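Local coordinates for outer membrane protein Omp121 (Bacteroides thetaiotaomicron, PDB 5FQ8) that probably carries a nutrient across the outer membrane as a calcium-binding receptor of the TonB-dependent family, at residues M829-Y838 and T947-S955; M759-E770 and V787-M798. All coordinates share one frame; numbering follows the deposited sequence.

How the interactions relate
Interaction 2 closes first along the chain, and interaction 1 opens only after it, so the two follow each other in series. Their centres lie about 18 Å apart on the same side of the chain's centre, interaction 1 being the deeper and fully buried one. They meet through F764, whose CZ lies 4.2 Å from M829 CA in plain packing. Strand 899-915 serves both: its residue V900 bonds to the backbone of M829, while L899 packs against F764, A766 and C795. The small antiparallel sheet of interaction 2 thereby meets the strand 828-831 that leads into the helix of interaction 1, joining parts of a TonB-dependent receptor far apart in sequence.

Interaction 1: residues M829-Y838 and T947-S955; sequences MYSRTKDINY and TFIDPEMTS
K834 lies across the ring of F948 where strand 828-831 gives way to the helix beginning at R832, and this strand-helix junction is packed against the loop 947-955. S831 takes the N-cap position: its OG accepts from K834 N at 3.1 Å, nearly straight at 168°. The tight part of the contact is at the ring. With CG anti to the backbone N (chi1 -172°) and the chain extended beyond, the K834 methylenes run over one face of F948, and CG stands 3.6 Å from the ring centroid in a CH-pi contact. T947 OG1 sits over the opposite face, while the lysine's NZ reaches the carbonyl O of C897. Y838 joins at roughly a right angle, its CE1 3.9 Å from F948 CZ. An alanine in place of F948 would remove the ring and is likely to leave one side of the K834 methylenes uncovered and to open a gap beside Y838 CE1. Beside the ring, I949 CG2 approaches T833 CB to 3.6 Å. Toward P951 and M953 the contact thins to the thioether of M829, which lies against backbone oxygens (CE to M953 O 3.4 Å), while the M953 side chain stands farther off. The acids there turn the other way: D950 and E952 form salt bridges with K906, and E952 also with R908. On the helix, R832 points away from the loop and is partly exposed. With no hydrogen bond between the segments, apolar fit carries the contact; M829, bent at chi3, meets I949 tip to tip, its SD 3.7 Å from I949 CD1.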
loop_
_atom_site.group_PDB
_atom_site.type_symbol
_atom_site.label_atom_id
_atom_site.label_comp_id
_atom_site.label_asym_id
_atom_site.label_seq_id
_atom_site.Cartn_x
_atom_site.Cartn_y
_atom_site.Cartn_z
ATOM N N MET B 829 15.412 30.166 -17.259
ATOM C CA MET B 829 14.731 29.026 -16.681
ATOM C C MET B 829 14.765 27.873 -17.672
ATOM O O MET B 829 14.736 28.097 -18.880
ATOM C CB MET B 829 13.287 29.394 -16.325
ATOM C CG MET B 829 12.427 29.719 -17.538
ATOM S SD MET B 829 10.754 30.230 -17.173
ATOM C CE MET B 829 10.253 28.999 -16.014
ATOM N N TYR B 830 14.836 26.643 -17.168
ATOM C CA TYR B 830 14.777 25.497 -18.065
ATOM C C TYR B 830 13.368 25.320 -18.596
ATOM O O TYR B 830 12.400 25.365 -17.836
ATOM C CB TYR B 830 15.204 24.205 -17.370
ATOM C CG TYR B 830 14.937 23.004 -18.264
ATOM C CD1 TYR B 830 15.837 22.651 -19.256
ATOM C CD2 TYR B 830 13.763 22.256 -18.151
ATOM C CE1 TYR B 830 15.594 21.600 -20.094
ATOM C CE2 TYR B 830 13.515 21.192 -18.995
ATOM C CZ TYR B 830 14.444 20.869 -19.962
ATOM O OH TYR B 830 14.232 19.824 -20.826
ATOM N N SER B 831 13.244 25.053 -19.888
ATOM C CA SER B 831 11.925 24.899 -20.486
ATOM C C SER B 831 11.829 23.605 -21.277
ATOM O O SER B 831 12.343 23.528 -22.393
ATOM C CB SER B 831 11.599 26.081 -21.379
ATOM O OG SER B 831 10.608 25.681 -22.291
ATOM N N ARG B 832 11.115 22.613 -20.738
ATOM C CA ARG B 832 10.899 21.376 -21.485
ATOM C C ARG B 832 9.931 21.573 -22.641
ATOM O O ARG B 832 9.875 20.731 -23.537
ATOM C CB ARG B 832 10.398 20.254 -20.558
ATOM C CG ARG B 832 10.565 18.834 -21.110
ATOM C CD ARG B 832 9.693 17.793 -20.436
ATOM N NE ARG B 832 9.912 16.466 -21.007
ATOM C CZ ARG B 832 9.154 15.912 -21.942
ATOM N NH1 ARG B 832 8.105 16.537 -22.394
ATOM N NH2 ARG B 832 9.451 14.731 -22.432
ATOM N N THR B 833 9.183 22.676 -22.647
ATOM C CA THR B 833 8.281 22.947 -23.759
ATOM C C THR B 833 9.050 23.312 -25.016
ATOM O O THR B 833 8.658 22.937 -26.125
ATOM C CB THR B 833 7.318 24.061 -23.385
ATOM O OG1 THR B 833 6.714 23.767 -22.130
ATOM C CG2 THR B 833 6.251 24.174 -24.413
ATOM N N LYS B 834 10.147 24.040 -24.864
ATOM C CA LYS B 834 11.040 24.239 -25.991
ATOM C C LYS B 834 11.774 22.948 -26.319
ATOM O O LYS B 834 11.925 22.594 -27.491
ATOM C CB LYS B 834 12.021 25.368 -25.679
ATOM C CG LYS B 834 12.875 25.805 -26.833
ATOM C CD LYS B 834 14.028 26.665 -26.372
ATOM C CE LYS B 834 14.834 27.166 -27.540
ATOM N NZ LYS B 834 15.947 28.033 -27.095
ATOM N N ASP B 835 12.196 22.217 -25.292
ATOM C CA ASP B 835 12.880 20.945 -25.489
ATOM C C ASP B 835 12.077 20.009 -26.386
ATOM O O ASP B 835 12.579 19.515 -27.399
ATOM C CB ASP B 835 13.132 20.287 -24.134
ATOM C CG ASP B 835 14.396 19.480 -24.106
ATOM O OD1 ASP B 835 14.800 18.959 -25.160
ATOM O OD2 ASP B 835 14.986 19.373 -23.016
ATOM N N ILE B 836 10.828 19.740 -26.014
ATOM C CA ILE B 836 10.054 18.743 -26.731
ATOM C C ILE B 836 9.703 19.228 -28.123
ATOM O O ILE B 836 9.530 18.421 -29.041
ATOM C CB ILE B 836 8.794 18.373 -25.935
ATOM C CG1 ILE B 836 8.100 17.190 -26.574
ATOM C CG2 ILE B 836 7.858 19.533 -25.887
ATOM C CD1 ILE B 836 8.983 16.015 -26.674
ATOM N N ASN B 837 9.627 20.544 -28.317
ATOM C CA ASN B 837 9.212 21.069 -29.605
ATOM C C ASN B 837 10.370 21.213 -30.560
ATOM O O ASN B 837 10.181 21.130 -31.773
ATOM C CB ASN B 837 8.506 22.403 -29.425
ATOM C CG ASN B 837 7.128 22.231 -28.918
ATOM O OD1 ASN B 837 6.225 21.853 -29.649
ATOM N ND2 ASN B 837 6.957 22.472 -27.646
ATOM N N TYR B 838 11.567 21.436 -30.043
ATOM C CA TYR B 838 12.750 21.216 -30.855
ATOM C C TYR B 838 12.861 19.753 -31.263
ATOM O O TYR B 838 12.896 19.432 -32.455
ATOM C CB TYR B 838 13.987 21.689 -30.099
ATOM C CG TYR B 838 14.313 23.138 -30.373
ATOM C CD1 TYR B 838 13.316 24.114 -30.363
ATOM C CD2 TYR B 838 15.613 23.531 -30.646
ATOM C CE1 TYR B 838 13.612 25.437 -30.615
ATOM C CE2 TYR B 838 15.917 24.828 -30.890
ATOM C CZ TYR B 838 14.913 25.783 -30.879
ATOM O OH TYR B 838 15.226 27.091 -31.136
ATOM N N THR B 947 9.604 32.035 -27.945
ATOM C CA THR B 947 8.302 31.913 -28.567
ATOM C C THR B 947 7.568 30.704 -28.035
ATOM O O THR B 947 6.764 30.103 -28.747
ATOM C CB THR B 947 8.430 31.803 -30.076
ATOM O OG1 THR B 947 9.263 30.689 -30.374
ATOM C CG2 THR B 947 9.044 33.046 -30.654
ATOM N N PHE B 948 7.849 30.326 -26.795
ATOM C CA PHE B 948 7.424 29.022 -26.325
ATOM C C PHE B 948 6.497 29.075 -25.125
ATOM O O PHE B 948 5.439 28.448 -25.157
ATOM C CB PHE B 948 8.659 28.160 -26.016
ATOM C CG PHE B 948 9.689 28.201 -27.086
ATOM C CD1 PHE B 948 9.413 27.715 -28.343
ATOM C CD2 PHE B 948 10.916 28.754 -26.845
ATOM C CE1 PHE B 948 10.344 27.775 -29.326
ATOM C CE2 PHE B 948 11.842 28.819 -27.823
ATOM C CZ PHE B 948 11.564 28.322 -29.068
ATOM N N ILE B 949 6.855 29.787 -24.064
ATOM C CA ILE B 949 6.123 29.689 -22.813
ATOM C C ILE B 949 5.794 31.051 -22.225
ATOM O O ILE B 949 6.476 32.047 -22.476
ATOM C CB ILE B 949 6.913 28.901 -21.764
ATOM C CG1 ILE B 949 8.233 29.603 -21.495
ATOM C CG2 ILE B 949 7.144 27.512 -22.215
ATOM C CD1 ILE B 949 8.887 29.161 -20.226
ATOM N N ASP B 950 4.748 31.076 -21.417
ATOM C CA ASP B 950 4.569 32.145 -20.456
ATOM C C ASP B 950 5.502 31.792 -19.317
ATOM O O ASP B 950 5.270 30.806 -18.620
ATOM C CB ASP B 950 3.111 32.256 -20.004
ATOM C CG ASP B 950 2.936 33.081 -18.738
ATOM O OD1 ASP B 950 3.895 33.657 -18.212
ATOM O OD2 ASP B 950 1.799 33.154 -18.257
ATOM N N PRO B 951 6.547 32.551 -19.104
ATOM C CA PRO B 951 7.531 32.210 -18.074
ATOM C C PRO B 951 6.997 32.016 -16.665
ATOM O O PRO B 951 7.784 31.672 -15.781
ATOM C CB PRO B 951 8.471 33.409 -18.112
ATOM C CG PRO B 951 8.422 33.856 -19.482
ATOM C CD PRO B 951 7.035 33.631 -19.962
ATOM N N GLU B 952 5.710 32.239 -16.416
ATOM C CA GLU B 952 5.176 32.073 -15.073
ATOM C C GLU B 952 4.711 30.629 -14.900
ATOM O O GLU B 952 3.521 30.319 -14.838
ATOM C CB GLU B 952 4.047 33.059 -14.823
ATOM C CG GLU B 952 3.801 33.312 -13.360
ATOM C CD GLU B 952 2.670 34.267 -13.095
ATOM O OE1 GLU B 952 2.310 35.026 -14.009
ATOM O OE2 GLU B 952 2.146 34.246 -11.965
ATOM N N MET B 953 5.693 29.736 -14.807
ATOM C CA MET B 953 5.470 28.302 -14.937
ATOM C C MET B 953 6.494 27.528 -14.124
ATOM O O MET B 953 7.687 27.831 -14.186
ATOM C CB MET B 953 5.603 27.858 -16.388
ATOM C CG MET B 953 4.347 27.587 -17.117
ATOM S SD MET B 953 4.850 27.065 -18.736
ATOM C CE MET B 953 3.274 26.828 -19.500
ATOM N N THR B 954 6.044 26.493 -13.416
ATOM C CA THR B 954 6.990 25.534 -12.855
ATOM C C THR B 954 6.389 24.146 -12.779
ATOM O O THR B 954 5.188 23.949 -12.930
ATOM C CB THR B 954 7.467 25.927 -11.468
ATOM O OG1 THR B 954 8.678 25.238 -11.195
ATOM C CG2 THR B 954 6.459 25.548 -10.425
ATOM N N SER B 955 7.258 23.179 -12.534
ATOM C CA SER B 955 6.858 21.830 -12.179
ATOM C C SER B 955 7.495 21.406 -10.883
ATOM O O SER B 955 7.410 20.239 -10.514
ATOM C CB SER B 955 7.224 20.844 -13.274
ATOM O OG SER B 955 6.336 20.992 -14.350
#

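Interaction 2: residues M759-E770 and V787-M798; sequences MPVGVFKAQVAE and VEASEFGICGDM
An antiparallel strand pair at the rim of a four-stranded sheet joins 759-770 to 787-798, strand 793-794 being the outermost within this chain. A766 and G793 form a hydrogen-bonded pair, A766 N donating to G793 O at 3.0 Å and G793 N to A766 O at 2.9 Å. Next along, F764 faces two residues in the manner of a beta bulge: its O accepts from C795 N, while its N donates to G796 O in a bond lying almost in line with the carbonyl (C=O...donor angle 170°). That same G796 O lies at the edge of the F764 ring. Beyond A766 the pairing slips by two residues, and a single bridge between A769 and E788 follows, with A789 N donating to V768 O and E770 N to V787 O. Across the shift, the F792 ring lays one face over the A766-Q767 peptide, Q767 N standing 3.6 Å above its centre. At the other end, I794 meets M759 tip to tip and crosses V763, CG2 to CG1 at 3.7 Å. G762, with positive phi, has no side chain to obstruct M798, whose CE comes to 3.5 Å from G762 CA; a CB there would clash with it. The acid side chains find partners beyond the pair: E770 forms a salt bridge with K862 and E788 OE2 bonds to a polar side chain of another protein's chain. A water links E788 O to E770 OE1, weakly at the latter. Backbone bonds thus supply the pairing, apolar side chains pack beside it, and two acids tie the A769-E788 end to its surroundings.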
loop_
_atom_site.group_PDB
_atom_site.type_symbol
_atom_site.label_atom_id
_atom_site.label_comp_id
_atom_site.label_asym_id
_atom_site.label_seq_id
_atom_site.Cartn_x
_atom_site.Cartn_y
_atom_site.Cartn_z
ATOM N N MET B 759 28.694 33.659 -6.398
ATOM C CA MET B 759 27.747 33.831 -7.484
ATOM C C MET B 759 26.334 33.956 -6.934
ATOM O O MET B 759 26.081 33.626 -5.772
ATOM C CB MET B 759 27.833 32.642 -8.453
ATOM C CG MET B 759 29.235 32.240 -8.834
ATOM S SD MET B 759 29.269 31.439 -10.424
ATOM C CE MET B 759 28.519 32.688 -11.431
ATOM N N PRO B 760 25.391 34.431 -7.738
ATOM C CA PRO B 760 24.026 34.581 -7.241
ATOM C C PRO B 760 23.388 33.235 -6.979
ATOM O O PRO B 760 23.845 32.196 -7.450
ATOM C CB PRO B 760 23.310 35.315 -8.381
ATOM C CG PRO B 760 24.348 35.922 -9.177
ATOM C CD PRO B 760 25.525 34.998 -9.087
ATOM N N VAL B 761 22.306 33.264 -6.207
ATOM C CA VAL B 761 21.553 32.045 -5.968
ATOM C C VAL B 761 20.967 31.551 -7.273
ATOM O O VAL B 761 20.380 32.323 -8.037
ATOM C CB VAL B 761 20.452 32.286 -4.935
ATOM C CG1 VAL B 761 19.420 31.238 -5.071
ATOM C CG2 VAL B 761 21.020 32.246 -3.558
ATOM N N GLY B 762 21.135 30.267 -7.546
ATOM C CA GLY B 762 20.486 29.665 -8.689
ATOM C C GLY B 762 21.259 29.740 -9.981
ATOM O O GLY B 762 20.674 30.022 -11.020
ATOM N N VAL B 763 22.560 29.461 -9.947
ATOM C CA VAL B 763 23.365 29.472 -11.159
ATOM C C VAL B 763 23.077 28.235 -11.988
ATOM O O VAL B 763 22.971 27.129 -11.458
ATOM C CB VAL B 763 24.850 29.554 -10.798
ATOM C CG1 VAL B 763 25.685 29.465 -12.045
ATOM C CG2 VAL B 763 25.120 30.836 -10.082
ATOM N N PHE B 764 22.952 28.412 -13.298
ATOM C CA PHE B 764 22.718 27.303 -14.215
ATOM C C PHE B 764 24.005 26.904 -14.909
ATOM O O PHE B 764 24.792 27.763 -15.306
ATOM C CB PHE B 764 21.709 27.660 -15.293
ATOM C CG PHE B 764 20.296 27.533 -14.873
ATOM C CD1 PHE B 764 19.622 26.350 -15.046
ATOM C CD2 PHE B 764 19.634 28.607 -14.337
ATOM C CE1 PHE B 764 18.321 26.234 -14.687
ATOM C CE2 PHE B 764 18.337 28.510 -13.990
ATOM C CZ PHE B 764 17.669 27.312 -14.160
ATOM N N LYS B 765 24.202 25.596 -15.062
ATOM C CA LYS B 765 25.213 25.024 -15.936
ATOM C C LYS B 765 24.527 24.131 -16.955
ATOM O O LYS B 765 23.557 23.454 -16.641
ATOM C CB LYS B 765 26.238 24.229 -15.150
ATOM C CG LYS B 765 27.123 25.043 -14.254
ATOM C CD LYS B 765 28.142 24.171 -13.598
ATOM C CE LYS B 765 29.093 24.963 -12.742
ATOM N NZ LYS B 765 30.127 24.081 -12.139
ATOM N N ALA B 766 25.021 24.143 -18.183
ATOM C CA ALA B 766 24.410 23.355 -19.241
ATOM C C ALA B 766 25.441 23.102 -20.326
ATOM O O ALA B 766 26.447 23.801 -20.416
ATOM C CB ALA B 766 23.178 24.061 -19.802
ATOM N N GLN B 767 25.189 22.089 -21.147
ATOM C CA GLN B 767 26.183 21.694 -22.140
ATOM C C GLN B 767 26.197 22.684 -23.299
ATOM O O GLN B 767 25.169 22.946 -23.923
ATOM C CB GLN B 767 25.953 20.266 -22.641
ATOM C CG GLN B 767 24.669 19.982 -23.363
ATOM C CD GLN B 767 24.815 18.926 -24.433
ATOM O OE1 GLN B 767 25.842 18.288 -24.539
ATOM N NE2 GLN B 767 23.788 18.748 -25.238
ATOM N N VAL B 768 27.372 23.246 -23.560
ATOM C CA VAL B 768 27.625 24.124 -24.683
ATOM C C VAL B 768 28.581 23.406 -25.616
ATOM O O VAL B 768 29.214 22.423 -25.241
ATOM C CB VAL B 768 28.204 25.477 -24.226
ATOM C CG1 VAL B 768 29.590 25.282 -23.694
ATOM C CG2 VAL B 768 28.168 26.521 -25.354
ATOM N N ALA B 769 28.668 23.889 -26.849
ATOM C CA ALA B 769 29.561 23.242 -27.790
ATOM C C ALA B 769 30.980 23.763 -27.647
ATOM O O ALA B 769 31.226 24.838 -27.104
ATOM C CB ALA B 769 29.082 23.429 -29.218
ATOM N N GLU B 770 31.924 22.957 -28.119
ATOM C CA GLU B 770 33.330 23.320 -28.067
ATOM C C GLU B 770 33.643 24.402 -29.097
ATOM O O GLU B 770 33.055 24.452 -30.180
ATOM C CB GLU B 770 34.191 22.082 -28.311
ATOM C CG GLU B 770 35.684 22.310 -28.165
ATOM C CD GLU B 770 36.525 21.110 -28.527
ATOM O OE1 GLU B 770 36.019 20.183 -29.179
ATOM O OE2 GLU B 770 37.706 21.099 -28.151
ATOM N N VAL B 787 30.271 19.508 -31.340
ATOM C CA VAL B 787 31.019 18.682 -30.406
ATOM C C VAL B 787 30.890 19.286 -29.018
ATOM O O VAL B 787 31.071 20.495 -28.839
ATOM C CB VAL B 787 32.495 18.573 -30.825
ATOM C CG1 VAL B 787 33.304 17.981 -29.702
ATOM C CG2 VAL B 787 32.628 17.731 -32.068
ATOM N N GLU B 788 30.596 18.446 -28.034
ATOM C CA GLU B 788 30.426 18.932 -26.676
ATOM C C GLU B 788 31.748 19.405 -26.091
ATOM O O GLU B 788 32.787 18.770 -26.269
ATOM C CB GLU B 788 29.824 17.834 -25.804
ATOM C CG GLU B 788 29.703 18.185 -24.337
ATOM C CD GLU B 788 28.698 17.329 -23.625
ATOM O OE1 GLU B 788 28.012 16.544 -24.299
ATOM O OE2 GLU B 788 28.592 17.440 -22.393
ATOM N N ALA B 789 31.705 20.529 -25.388
ATOM C CA ALA B 789 32.877 21.017 -24.686
ATOM C C ALA B 789 33.207 20.116 -23.505
ATOM O O ALA B 789 32.464 19.204 -23.155
ATOM C CB ALA B 789 32.656 22.445 -24.206
ATOM N N SER B 790 34.344 20.384 -22.886
ATOM C CA SER B 790 34.825 19.490 -21.846
ATOM C C SER B 790 33.958 19.583 -20.608
ATOM O O SER B 790 33.526 18.566 -20.060
ATOM C CB SER B 790 36.272 19.817 -21.510
ATOM O OG SER B 790 36.653 19.194 -20.304
ATOM N N GLU B 791 33.692 20.793 -20.153
ATOM C CA GLU B 791 32.866 21.007 -18.981
ATOM C C GLU B 791 31.592 21.734 -19.383
ATOM O O GLU B 791 31.541 22.414 -20.405
ATOM C CB GLU B 791 33.638 21.797 -17.931
ATOM C CG GLU B 791 35.066 21.320 -17.760
ATOM C CD GLU B 791 35.911 22.290 -16.969
ATOM O OE1 GLU B 791 35.398 23.379 -16.641
ATOM O OE2 GLU B 791 37.084 21.968 -16.677
ATOM N N PHE B 792 30.546 21.562 -18.592
ATOM C CA PHE B 792 29.361 22.370 -18.805
ATOM C C PHE B 792 29.698 23.835 -18.585
ATOM O O PHE B 792 30.558 24.184 -17.773
ATOM C CB PHE B 792 28.251 21.947 -17.865
ATOM C CG PHE B 792 27.460 20.793 -18.356
ATOM C CD1 PHE B 792 27.882 20.048 -19.427
ATOM C CD2 PHE B 792 26.274 20.457 -17.740
ATOM C CE1 PHE B 792 27.147 18.975 -19.866
ATOM C CE2 PHE B 792 25.528 19.402 -18.188
ATOM C CZ PHE B 792 25.960 18.660 -19.255
ATOM N N GLY B 793 29.016 24.702 -19.324
ATOM C CA GLY B 793 29.211 26.131 -19.179
ATOM C C GLY B 793 28.165 26.761 -18.272
ATOM O O GLY B 793 27.012 26.353 -18.258
ATOM N N ILE B 794 28.603 27.749 -17.490
ATOM C CA ILE B 794 27.670 28.591 -16.756
ATOM C C ILE B 794 26.797 29.325 -17.753
ATOM O O ILE B 794 27.284 29.814 -18.776
ATOM C CB ILE B 794 28.438 29.567 -15.854
ATOM C CG1 ILE B 794 29.232 28.803 -14.813
ATOM C CG2 ILE B 794 27.492 30.469 -15.137
ATOM C CD1 ILE B 794 29.818 29.671 -13.760
ATOM N N CYS B 795 25.496 29.388 -17.483
ATOM C CA CYS B 795 24.557 29.868 -18.487
ATOM C C CYS B 795 23.533 30.849 -17.932
ATOM O O CYS B 795 22.418 30.925 -18.436
ATOM C CB CYS B 795 23.843 28.699 -19.150
ATOM S SG CYS B 795 24.865 27.790 -20.256
ATOM N N GLY B 796 23.900 31.628 -16.934
ATOM C CA GLY B 796 22.971 32.563 -16.341
ATOM C C GLY B 796 22.431 32.052 -15.025
ATOM O O GLY B 796 22.717 30.937 -14.582
ATOM N N ASP B 797 21.641 32.900 -14.390
ATOM C CA ASP B 797 21.094 32.628 -13.076
ATOM C C ASP B 797 19.572 32.652 -13.140
ATOM O O ASP B 797 18.971 32.821 -14.200
ATOM C CB ASP B 797 21.635 33.620 -12.044
ATOM C CG ASP B 797 21.406 35.057 -12.430
ATOM O OD1 ASP B 797 21.181 35.339 -13.623
ATOM O OD2 ASP B 797 21.464 35.916 -11.534
ATOM N N MET B 798 18.951 32.449 -11.987
ATOM C CA MET B 798 17.506 32.353 -11.916
ATOM C C MET B 798 16.840 33.706 -11.784
ATOM O O MET B 798 15.629 33.797 -12.002
ATOM C CB MET B 798 17.102 31.488 -10.725
ATOM C CG MET B 798 17.649 32.032 -9.420
ATOM S SD MET B 798 16.757 31.565 -7.957
ATOM C CE MET B 798 17.031 29.841 -8.033
HETATM O O HOH W 1 29.555 21.808 -21.865
HETATM O O HOH W 2 35.508 18.689 -26.688
#